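Local coordinates for DNA repair protein XRCC1 (Homo sapiens, PDB 3LQC), which acts as a scaffold in DNA single-strand break repair, assembling repair complexes and binding poly-ADP-ribose chains, here represented by its N-terminal domain, at residues A[58-64]-A[105-111]; A[81-85]-A[125-129]; A[85-89]-A[115-121]. All blocks are in the same frame, centred on the assembly; numbering follows the deposited sequence. Where two conformers were deposited one is given.

Contact 1: residues A[58-64]-A[105-111]; sequences VDIGNDG and PNRVRMF
V58 and F111 open an antiparallel strand pairing that zips strand 57-63, the middle of a three-stranded sheet in the beta sandwich of the XRCC1 N-terminal domain, to strand 108-111, the strand outermost on that side within the chain. Backbone bonds come first: V58 with F111 and I60 with R109 form hydrogen-bonded pairs, two bonds each, and N62 N continues the series to R107 O at 2.8 Å. Beyond the regular strand, G64 N donates to P105 O.

Apolar packing falls on the face carrying V58, I60 and F111, where I60 CD1 stands 4.2 Å from F111 CE1 and L88 of strand 85-92 adds cover.

Side-chain polar contacts gather at N62. Its CG lies anti to the backbone N (chi1 -175°), which carries the amide towards the 105-107 turn; OD1 accepts from S65 N, while ND2 and R107 N both donate to one water. With an alanine in place of N62, S65 N is likely to lose its acceptor and the water one of its two protein donors. In a last polar bond, N106 ND2 donates to N62 O at 3.2 Å, with the acceptor 6° out of the amide plane.

Contact 2: residues A[81-85]-A[125-129]; sequences EQDYE and WDRVK. With CO3 (carbonate ion), chain D.
Y84 and K129 meet almost at right angles, the lysine chain passing over one face of the phenol ring. K129 CE sits over the ring centre, 4.0 Å from the centroid, in a CH-pi contact. The ammonium follows as a cation-pi partner, with NZ 4.4 Å from the centroid of the Y84 ring and still over its face. The lysine is extended through its first two torsions and bends at the third (chi3 -66°); the bend turns its end over the ring.

The same ammonium is gripped from other directions. K129 NZ donates to O2 of a carbonate ion at 2.7 Å, and to a water that in turn donates to E81 O, tying the lysine to the 81-85 turn. R7 and S44 also bond the carbonate, probably a guest from the crystallisation liquor, and R7 forms a salt bridge with E81. The basic groups around this anion would be expected to stabilise its charge.

R127 approaches Y84 differently. Its aliphatic base crosses the phenol obliquely, with CB 3.4 Å from Y84 OH, while the guanidinium plane is turned 41° from the ring. The arginine bends at chi2, and NH1 donates to D126 O at 2.7 Å, the acceptor near the guanidinium plane but the nitrogen well above the carbonyl plane. At the far end E85 CB packs 3.9 Å from W125 CH2, and the indole NE1 donates a hydrogen bond to A120 O of helix 118-121.

D126 and R127 face G73 as a classic beta bulge where strand 125-133 turns a corner. E81 to D83 form a turn late in the loop between strands 67-73 and 85-92, and the Y84 side chain extends from the end of that loop onto strand 125-133, packing also on V46 of strand 42-49 and L71 of strand 67-73.

Contact 3: residues A[85-89]-A[115-121]; sequences EVLLV and KLVRAAA
L87 O accepts an almost straight hydrogen bond from V117 N, 2.9 Å long with an angle of 178° at the hydrogen, and the apolar groups close in around this link. V117 CG2 lies 4.1 Å from V86 CG1, the two valines crossing at about a right angle. L87 places its CG anti to the backbone N (chi1 -175°), and the branch ending in CD1 then reaches the first turn of helix 118-121, 4.0 Å from A120 CB and equally close to A121 CB. In the conformer given here, L88 CB meets L116 CD2 at 3.8 Å, again with the side chains crossed.

L87 and L88 both face V70 in a classic beta bulge, at the point where strand 85-92, an outermost strand of the five-stranded mixed sheet within this chain, turns a corner. V117 is the N-cap residue of the short helix, and V117 O accepts from A121 N at 2.8 Å. One residue therefore joins the strand through its N-H and begins the helix through its C=O.

A water further out accepts from V89 N and donates to K115 O at 2.7 Å, with a weak bond to L87 O. On the side of the three-stranded sheet, F111 touches L88 and L116, V58 touches L116 and I60 touches L88; V86 also packs on an apolar side chain of another protein chain.

The three contacts illustrate how distant segments of one chain are brought together in a beta sandwich. Contact 1 belongs to the three-stranded antiparallel sheet and contact 2 to the five-stranded mixed sheet; their centres lie 21 Å apart on opposite sides of the chain's centre. Contact 3 bridges them, its centre about 17 Å from that of contact 1 and 11 Å from that of contact 2. It touches contact 1 through apolar side chains between the two sheets, and shares E85 with contact 2. The order along the chain is 58-64, 81-85, 85-89, 105-111, 115-121, 125-129: contact 1 crosses the other two, which start from one stretch, so the run 105-129 serves all three and joins both sheets.

Contact 1: residues A[58-64]-A[105-111]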
loop_
_atom_site.group_PDB
_atom_site.type_symbol
_atom_site.label_atom_id
_atom_site.label_comp_id
_atom_site.label_asym_id
_atom_site.label_seq_id
_atom_site.Cartn_x
_atom_site.Cartn_y
_atom_site.Cartn_z
ATOM N N VAL A 58 9.425 4.963 -19.906
ATOM C CA VAL A 58 9.396 6.313 -19.358
ATOM C C VAL A 58 10.392 6.492 -18.217
ATOM O O VAL A 58 10.389 5.719 -17.264
ATOM C CB VAL A 58 7.993 6.658 -18.824
ATOM C CG1 VAL A 58 7.958 8.093 -18.316
ATOM C CG2 VAL A 58 6.943 6.447 -19.902
ATOM N N ASP A 59 11.243 7.510 -18.319
ATOM C CA ASP A 59 12.171 7.851 -17.242
ATOM C C ASP A 59 11.718 9.156 -16.599
ATOM O O ASP A 59 11.433 10.132 -17.291
ATOM C CB ASP A 59 13.601 8.016 -17.766
ATOM C CG ASP A 59 14.111 6.784 -18.496
ATOM O OD1 ASP A 59 13.595 5.665 -18.246
ATOM O OD2 ASP A 59 15.042 6.938 -19.318
ATOM N N ILE A 60 11.662 9.173 -15.272
ATOM C CA ILE A 60 11.138 10.315 -14.544
ATOM C C ILE A 60 12.116 10.771 -13.474
ATOM O O ILE A 60 12.577 9.974 -12.662
ATOM C CB ILE A 60 9.794 9.977 -13.889
ATOM C CG1 ILE A 60 8.752 9.697 -14.968
ATOM C CG2 ILE A 60 9.340 11.105 -12.970
ATOM C CD1 ILE A 60 7.416 9.319 -14.428
ATOM N N GLY A 61 12.438 12.059 -13.493
ATOM C CA GLY A 61 13.301 12.645 -12.490
ATOM C C GLY A 61 12.490 13.565 -11.607
ATOM O O GLY A 61 12.006 14.599 -12.061
ATOM N N ASN A 62 12.341 13.195 -10.343
ATOM C CA ASN A 62 11.477 13.945 -9.454
ATOM C C ASN A 62 12.048 15.306 -9.105
ATOM O O ASN A 62 13.259 15.514 -9.134
ATOM C CB ASN A 62 11.182 13.160 -8.176
ATOM C CG ASN A 62 10.174 13.864 -7.281
ATOM O OD1 ASN A 62 9.229 14.486 -7.762
ATOM N ND2 ASN A 62 10.374 13.775 -5.974
ATOM N N ASP A 63 11.163 16.240 -8.794
ATOM C CA ASP A 63 11.581 17.491 -8.181
ATOM C C ASP A 63 10.613 17.849 -7.065
ATOM O O ASP A 63 9.921 18.868 -7.131
ATOM C CB ASP A 63 11.655 18.625 -9.196
ATOM C CG ASP A 63 12.106 19.936 -8.571
ATOM O OD1 ASP A 63 12.931 19.895 -7.634
ATOM O OD2 ASP A 63 11.638 21.007 -9.019
ATOM N N GLY A 64 10.553 16.984 -6.057
ATOM C CA GLY A 64 9.813 17.263 -4.841
ATOM C C GLY A 64 8.392 16.736 -4.815
ATOM O O GLY A 64 7.637 17.054 -3.900
ATOM N N PRO A 105 14.385 14.618 -2.578
ATOM C CA PRO A 105 13.366 15.206 -3.459
ATOM C C PRO A 105 13.597 14.876 -4.932
ATOM O O PRO A 105 12.725 15.133 -5.753
ATOM C CB PRO A 105 13.556 16.715 -3.265
ATOM C CG PRO A 105 14.698 16.885 -2.300
ATOM C CD PRO A 105 15.427 15.586 -2.222
ATOM N N ASN A 106 14.755 14.316 -5.261
ATOM C CA ASN A 106 15.153 14.196 -6.656
ATOM C C ASN A 106 15.355 12.770 -7.137
ATOM O O ASN A 106 16.183 12.521 -8.014
ATOM C CB ASN A 106 16.422 15.016 -6.917
ATOM C CG ASN A 106 16.242 16.481 -6.590
ATOM O OD1 ASN A 106 16.952 17.025 -5.753
ATOM N ND2 ASN A 106 15.281 17.126 -7.241
ATOM N N ARG A 107 14.599 11.834 -6.583
ATOM C CA ARG A 107 14.736 10.453 -7.025
ATOM C C ARG A 107 14.488 10.334 -8.523
ATOM O O ARG A 107 13.644 11.039 -9.085
ATOM C CB ARG A 107 13.788 9.526 -6.265
ATOM C CG ARG A 107 14.229 9.238 -4.855
ATOM C CD ARG A 107 13.428 8.115 -4.235
ATOM N NE ARG A 107 13.958 7.787 -2.917
ATOM C CZ ARG A 107 13.467 8.246 -1.771
ATOM N NH1 ARG A 107 12.403 9.040 -1.764
ATOM N NH2 ARG A 107 14.031 7.894 -0.625
ATOM N N VAL A 108 15.240 9.448 -9.162
ATOM C CA VAL A 108 15.003 9.107 -10.552
ATOM C C VAL A 108 14.521 7.671 -10.631
ATOM O O VAL A 108 15.102 6.780 -10.009
ATOM C CB VAL A 108 16.283 9.233 -11.396
ATOM C CG1 VAL A 108 16.000 8.821 -12.846
ATOM C CG2 VAL A 108 16.840 10.647 -11.322
ATOM N N ARG A 109 13.457 7.438 -11.386
ATOM C CA ARG A 109 13.018 6.071 -11.634
ATOM C C ARG A 109 12.791 5.845 -13.123
ATOM O O ARG A 109 12.218 6.697 -13.806
ATOM C CB ARG A 109 11.754 5.742 -10.833
ATOM C CG ARG A 109 11.913 5.957 -9.341
ATOM C CD ARG A 109 10.637 5.633 -8.589
ATOM N NE ARG A 109 10.237 4.246 -8.767
ATOM C CZ ARG A 109 9.070 3.760 -8.364
ATOM N NH1 ARG A 109 8.203 4.556 -7.760
ATOM N NH2 ARG A 109 8.771 2.483 -8.563
ATOM N N MET A 110 13.266 4.704 -13.613
ATOM C CA MET A 110 13.062 4.291 -14.991
ATOM C C MET A 110 11.939 3.281 -15.005
ATOM O O MET A 110 11.898 2.398 -14.155
ATOM C CB MET A 110 14.327 3.628 -15.539
ATOM C CG MET A 110 15.638 4.268 -15.073
ATOM S SD MET A 110 15.945 5.883 -15.809
ATOM C CE MET A 110 17.628 6.212 -15.299
ATOM N N PHE A 111 11.036 3.403 -15.971
ATOM C CA PHE A 111 9.925 2.465 -16.096
ATOM C C PHE A 111 9.895 1.850 -17.490
ATOM O O PHE A 111 9.365 2.443 -18.426
ATOM C CB PHE A 111 8.594 3.161 -15.783
ATOM C CG PHE A 111 8.576 3.861 -14.446
ATOM C CD1 PHE A 111 9.122 5.125 -14.303
ATOM C CD2 PHE A 111 8.019 3.249 -13.330
ATOM C CE1 PHE A 111 9.113 5.773 -13.074
ATOM C CE2 PHE A 111 8.009 3.890 -12.099
ATOM C CZ PHE A 111 8.556 5.158 -11.972
HETATM O O HOH W 1 12.137 11.952 -4.817
HETATM O O HOH W 2 15.415 14.214 -10.172
#

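Contact 2: residues A[81-85]-A[125-129]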
loop_
_atom_site.group_PDB
_atom_site.type_symbol
_atom_site.label_atom_id
_atom_site.label_comp_id
_atom_site.label_asym_id
_atom_site.label_seq_id
_atom_site.Cartn_x
_atom_site.Cartn_y
_atom_site.Cartn_z
ATOM N N GLU A 81 -11.298 14.473 -19.427
ATOM C CA GLU A 81 -10.456 13.919 -18.380
ATOM C C GLU A 81 -10.606 12.403 -18.260
ATOM O O GLU A 81 -9.621 11.680 -18.120
ATOM C CB GLU A 81 -10.789 14.601 -17.056
ATOM C CG GLU A 81 -10.212 16.002 -16.960
ATOM C CD GLU A 81 -11.082 16.958 -16.157
ATOM O OE1 GLU A 81 -11.922 16.480 -15.352
ATOM O OE2 GLU A 81 -10.919 18.191 -16.343
ATOM N N GLN A 82 -11.841 11.926 -18.341
ATOM C CA GLN A 82 -12.111 10.507 -18.141
ATOM C C GLN A 82 -11.645 9.639 -19.300
ATOM O O GLN A 82 -11.471 8.438 -19.140
ATOM C CB GLN A 82 -13.597 10.268 -17.879
ATOM C CG GLN A 82 -14.133 10.973 -16.649
ATOM C CD GLN A 82 -15.519 10.479 -16.261
ATOM O OE1 GLN A 82 -15.695 9.317 -15.888
ATOM N NE2 GLN A 82 -16.511 11.361 -16.351
ATOM N N ASP A 83 -11.437 10.242 -20.464
ATOM C CA ASP A 83 -11.011 9.488 -21.638
ATOM C C ASP A 83 -9.502 9.230 -21.624
ATOM O O ASP A 83 -8.981 8.550 -22.499
ATOM C CB ASP A 83 -11.415 10.211 -22.928
ATOM C CG ASP A 83 -12.914 10.414 -23.047
ATOM O OD1 ASP A 83 -13.665 9.426 -22.887
ATOM O OD2 ASP A 83 -13.349 11.563 -23.307
ATOM N N TYR A 84 -8.791 9.781 -20.649
ATOM C CA TYR A 84 -7.370 9.469 -20.541
ATOM C C TYR A 84 -7.171 8.066 -20.010
ATOM O O TYR A 84 -7.882 7.606 -19.117
ATOM C CB TYR A 84 -6.615 10.489 -19.684
ATOM C CG TYR A 84 -6.237 11.726 -20.455
ATOM C CD1 TYR A 84 -7.168 12.727 -20.686
ATOM C CD2 TYR A 84 -4.958 11.884 -20.971
ATOM C CE1 TYR A 84 -6.837 13.853 -21.402
ATOM C CE2 TYR A 84 -4.608 13.020 -21.688
ATOM C CZ TYR A 84 -5.555 13.998 -21.902
ATOM O OH TYR A 84 -5.238 15.130 -22.618
ATOM N N GLU A 85 -6.195 7.387 -20.582
ATOM C CA GLU A 85 -5.869 6.035 -20.203
ATOM C C GLU A 85 -4.571 6.122 -19.413
ATOM O O GLU A 85 -3.693 6.908 -19.759
ATOM C CB GLU A 85 -5.678 5.205 -21.473
ATOM C CG GLU A 85 -6.256 3.810 -21.397
ATOM C CD GLU A 85 -7.668 3.794 -20.853
ATOM O OE1 GLU A 85 -8.573 4.369 -21.496
ATOM O OE2 GLU A 85 -7.872 3.195 -19.776
ATOM N N TRP A 125 -0.556 7.747 -29.044
ATOM C CA TRP A 125 -1.238 8.801 -28.318
ATOM C C TRP A 125 -0.686 10.145 -28.725
ATOM O O TRP A 125 0.493 10.258 -29.036
ATOM C CB TRP A 125 -1.020 8.595 -26.820
ATOM C CG TRP A 125 -1.341 7.204 -26.353
ATOM C CD1 TRP A 125 -0.461 6.176 -26.149
ATOM C CD2 TRP A 125 -2.643 6.692 -26.044
ATOM N NE1 TRP A 125 -1.137 5.063 -25.722
ATOM C CE2 TRP A 125 -2.468 5.347 -25.651
ATOM C CE3 TRP A 125 -3.931 7.236 -26.063
ATOM C CZ2 TRP A 125 -3.545 4.548 -25.275
ATOM C CZ3 TRP A 125 -4.994 6.439 -25.687
ATOM C CH2 TRP A 125 -4.794 5.105 -25.298
ATOM N N ASP A 126 -1.529 11.168 -28.729
ATOM C CA ASP A 126 -1.033 12.521 -28.976
ATOM C C ASP A 126 -1.331 13.450 -27.806
ATOM O O ASP A 126 -1.149 14.662 -27.902
ATOM C CB ASP A 126 -1.569 13.090 -30.292
ATOM C CG ASP A 126 -3.070 13.281 -30.288
ATOM O OD1 ASP A 126 -3.739 12.854 -29.328
ATOM O OD2 ASP A 126 -3.583 13.861 -31.263
ATOM N N ARG A 127 -1.792 12.867 -26.704
ATOM C CA ARG A 127 -1.904 13.587 -25.440
ATOM C C ARG A 127 -1.164 12.843 -24.330
ATOM O O ARG A 127 -1.414 11.663 -24.078
ATOM C CB ARG A 127 -3.367 13.792 -25.058
ATOM C CG ARG A 127 -4.149 14.618 -26.061
ATOM C CD ARG A 127 -3.657 16.053 -26.103
ATOM N NE ARG A 127 -4.428 16.848 -27.059
ATOM C CZ ARG A 127 -4.066 17.060 -28.321
ATOM N NH1 ARG A 127 -2.936 16.544 -28.784
ATOM N NH2 ARG A 127 -4.829 17.793 -29.121
ATOM N N VAL A 128 -0.232 13.533 -23.686
ATOM C CA VAL A 128 0.483 12.983 -22.550
ATOM C C VAL A 128 0.271 13.876 -21.320
ATOM O O VAL A 128 0.656 15.045 -21.301
ATOM C CB VAL A 128 1.987 12.827 -22.835
ATOM C CG1 VAL A 128 2.628 11.952 -21.773
ATOM C CG2 VAL A 128 2.215 12.214 -24.217
ATOM N N LYS A 129 -0.349 13.312 -20.293
ATOM C CA LYS A 129 -0.612 14.043 -19.068
ATOM C C LYS A 129 0.260 13.490 -17.952
ATOM O O LYS A 129 0.183 12.302 -17.617
ATOM C CB LYS A 129 -2.096 13.936 -18.696
ATOM C CG LYS A 129 -2.453 14.594 -17.383
ATOM C CD LYS A 129 -3.937 14.461 -17.083
ATOM C CE LYS A 129 -4.774 15.224 -18.085
ATOM N NZ LYS A 129 -6.162 15.421 -17.590
HETATM C C CO3 D . -5.906 16.821 -14.578
HETATM O O1 CO3 D . -4.925 17.360 -15.241
HETATM O O2 CO3 D . -6.964 16.417 -15.220
HETATM O O HOH W 3 -7.519 12.819 -16.653
#

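Contact 3: residues A[85-89]-A[115-121]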
loop_
_atom_site.group_PDB
_atom_site.type_symbol
_atom_site.label_atom_id
_atom_site.label_comp_id
_atom_site.label_asym_id
_atom_site.label_seq_id
_atom_site.Cartn_x
_atom_site.Cartn_y
_atom_site.Cartn_z
ATOM N N GLU A 85 -6.195 7.387 -20.582
ATOM C CA GLU A 85 -5.869 6.035 -20.203
ATOM C C GLU A 85 -4.571 6.122 -19.413
ATOM O O GLU A 85 -3.693 6.908 -19.759
ATOM C CB GLU A 85 -5.678 5.205 -21.473
ATOM C CG GLU A 85 -6.256 3.810 -21.397
ATOM C CD GLU A 85 -7.668 3.794 -20.853
ATOM O OE1 GLU A 85 -8.573 4.369 -21.496
ATOM O OE2 GLU A 85 -7.872 3.195 -19.776
ATOM N N VAL A 86 -4.445 5.342 -18.342
ATOM C CA VAL A 86 -3.196 5.340 -17.584
ATOM C C VAL A 86 -2.083 4.628 -18.346
ATOM O O VAL A 86 -2.239 3.495 -18.799
ATOM C CB VAL A 86 -3.342 4.700 -16.181
ATOM C CG1 VAL A 86 -2.005 4.675 -15.474
ATOM C CG2 VAL A 86 -4.343 5.462 -15.351
ATOM N N LEU A 87 -0.957 5.307 -18.483
ATOM C CA LEU A 87 0.224 4.693 -19.045
ATOM C C LEU A 87 1.124 4.224 -17.905
ATOM O O LEU A 87 1.438 3.042 -17.790
ATOM C CB LEU A 87 0.967 5.684 -19.939
ATOM C CG LEU A 87 2.152 5.036 -20.631
ATOM C CD1 LEU A 87 1.629 3.990 -21.588
ATOM C CD2 LEU A 87 2.988 6.075 -21.344
ATOM N N LEU A 88 1.548 5.162 -17.064
ATOM C CA LEU A 88 2.292 4.808 -15.862
ATOM C C LEU A 88 1.439 5.096 -14.645
ATOM O O LEU A 88 1.091 6.243 -14.365
ATOM C CB LEU A 88 3.619 5.566 -15.755
ATOM C CG LEU A 88 4.328 5.358 -14.408
ATOM C CD1 LEU A 88 4.702 3.906 -14.220
ATOM C CD2 LEU A 88 5.545 6.234 -14.276
ATOM N N VAL A 89 1.107 4.039 -13.924
ATOM C CA VAL A 89 0.275 4.145 -12.746
ATOM C C VAL A 89 0.922 5.067 -11.699
ATOM O O VAL A 89 2.143 5.215 -11.659
ATOM C CB VAL A 89 0.015 2.740 -12.184
ATOM C CG1 VAL A 89 1.011 2.398 -11.074
ATOM C CG2 VAL A 89 -1.414 2.629 -11.717
ATOM N N LYS A 115 6.967 -2.107 -16.661
ATOM C CA LYS A 115 6.361 -1.380 -15.552
ATOM C C LYS A 115 5.255 -0.425 -15.994
ATOM O O LYS A 115 4.652 0.254 -15.165
ATOM C CB LYS A 115 7.436 -0.645 -14.745
ATOM C CG LYS A 115 8.587 -1.554 -14.322
ATOM C CD LYS A 115 9.026 -1.282 -12.892
ATOM C CE LYS A 115 9.653 0.096 -12.741
ATOM N NZ LYS A 115 9.652 0.548 -11.311
ATOM N N LEU A 116 4.991 -0.385 -17.297
ATOM C CA LEU A 116 3.900 0.410 -17.842
ATOM C C LEU A 116 2.675 -0.469 -18.029
ATOM O O LEU A 116 2.788 -1.688 -18.051
ATOM C CB LEU A 116 4.299 1.024 -19.180
ATOM C CG LEU A 116 5.484 1.984 -19.137
ATOM C CD1 LEU A 116 5.758 2.559 -20.513
ATOM C CD2 LEU A 116 5.206 3.085 -18.141
ATOM N N VAL A 117 1.504 0.152 -18.141
ATOM C CA VAL A 117 0.278 -0.584 -18.432
ATOM C C VAL A 117 0.323 -1.030 -19.885
ATOM O O VAL A 117 0.324 -0.193 -20.792
ATOM C CB VAL A 117 -0.971 0.285 -18.224
ATOM C CG1 VAL A 117 -2.238 -0.543 -18.445
ATOM C CG2 VAL A 117 -0.958 0.904 -16.831
ATOM N N ARG A 118 0.365 -2.341 -20.108
ATOM C CA ARG A 118 0.604 -2.875 -21.450
ATOM C C ARG A 118 -0.423 -2.415 -22.490
ATOM O O ARG A 118 -0.057 -1.891 -23.535
ATOM C CB ARG A 118 0.702 -4.407 -21.419
ATOM N N ALA A 119 -1.704 -2.611 -22.202
ATOM C CA ALA A 119 -2.761 -2.213 -23.126
ATOM C C ALA A 119 -2.568 -0.780 -23.613
ATOM O O ALA A 119 -2.827 -0.469 -24.773
ATOM C CB ALA A 119 -4.126 -2.368 -22.474
ATOM N N ALA A 120 -2.116 0.090 -22.717
ATOM C CA ALA A 120 -1.908 1.490 -23.052
ATOM C C ALA A 120 -0.588 1.704 -23.780
ATOM O O ALA A 120 -0.516 2.470 -24.737
ATOM C CB ALA A 120 -1.966 2.355 -21.794
ATOM N N ALA A 121 0.464 1.042 -23.319
ATOM C CA ALA A 121 1.772 1.218 -23.933
ATOM C C ALA A 121 1.781 0.677 -25.362
ATOM O O ALA A 121 2.663 1.001 -26.156
ATOM C CB ALA A 121 2.845 0.550 -23.102
HETATM O O HOH W 4 2.213 1.337 -14.920
#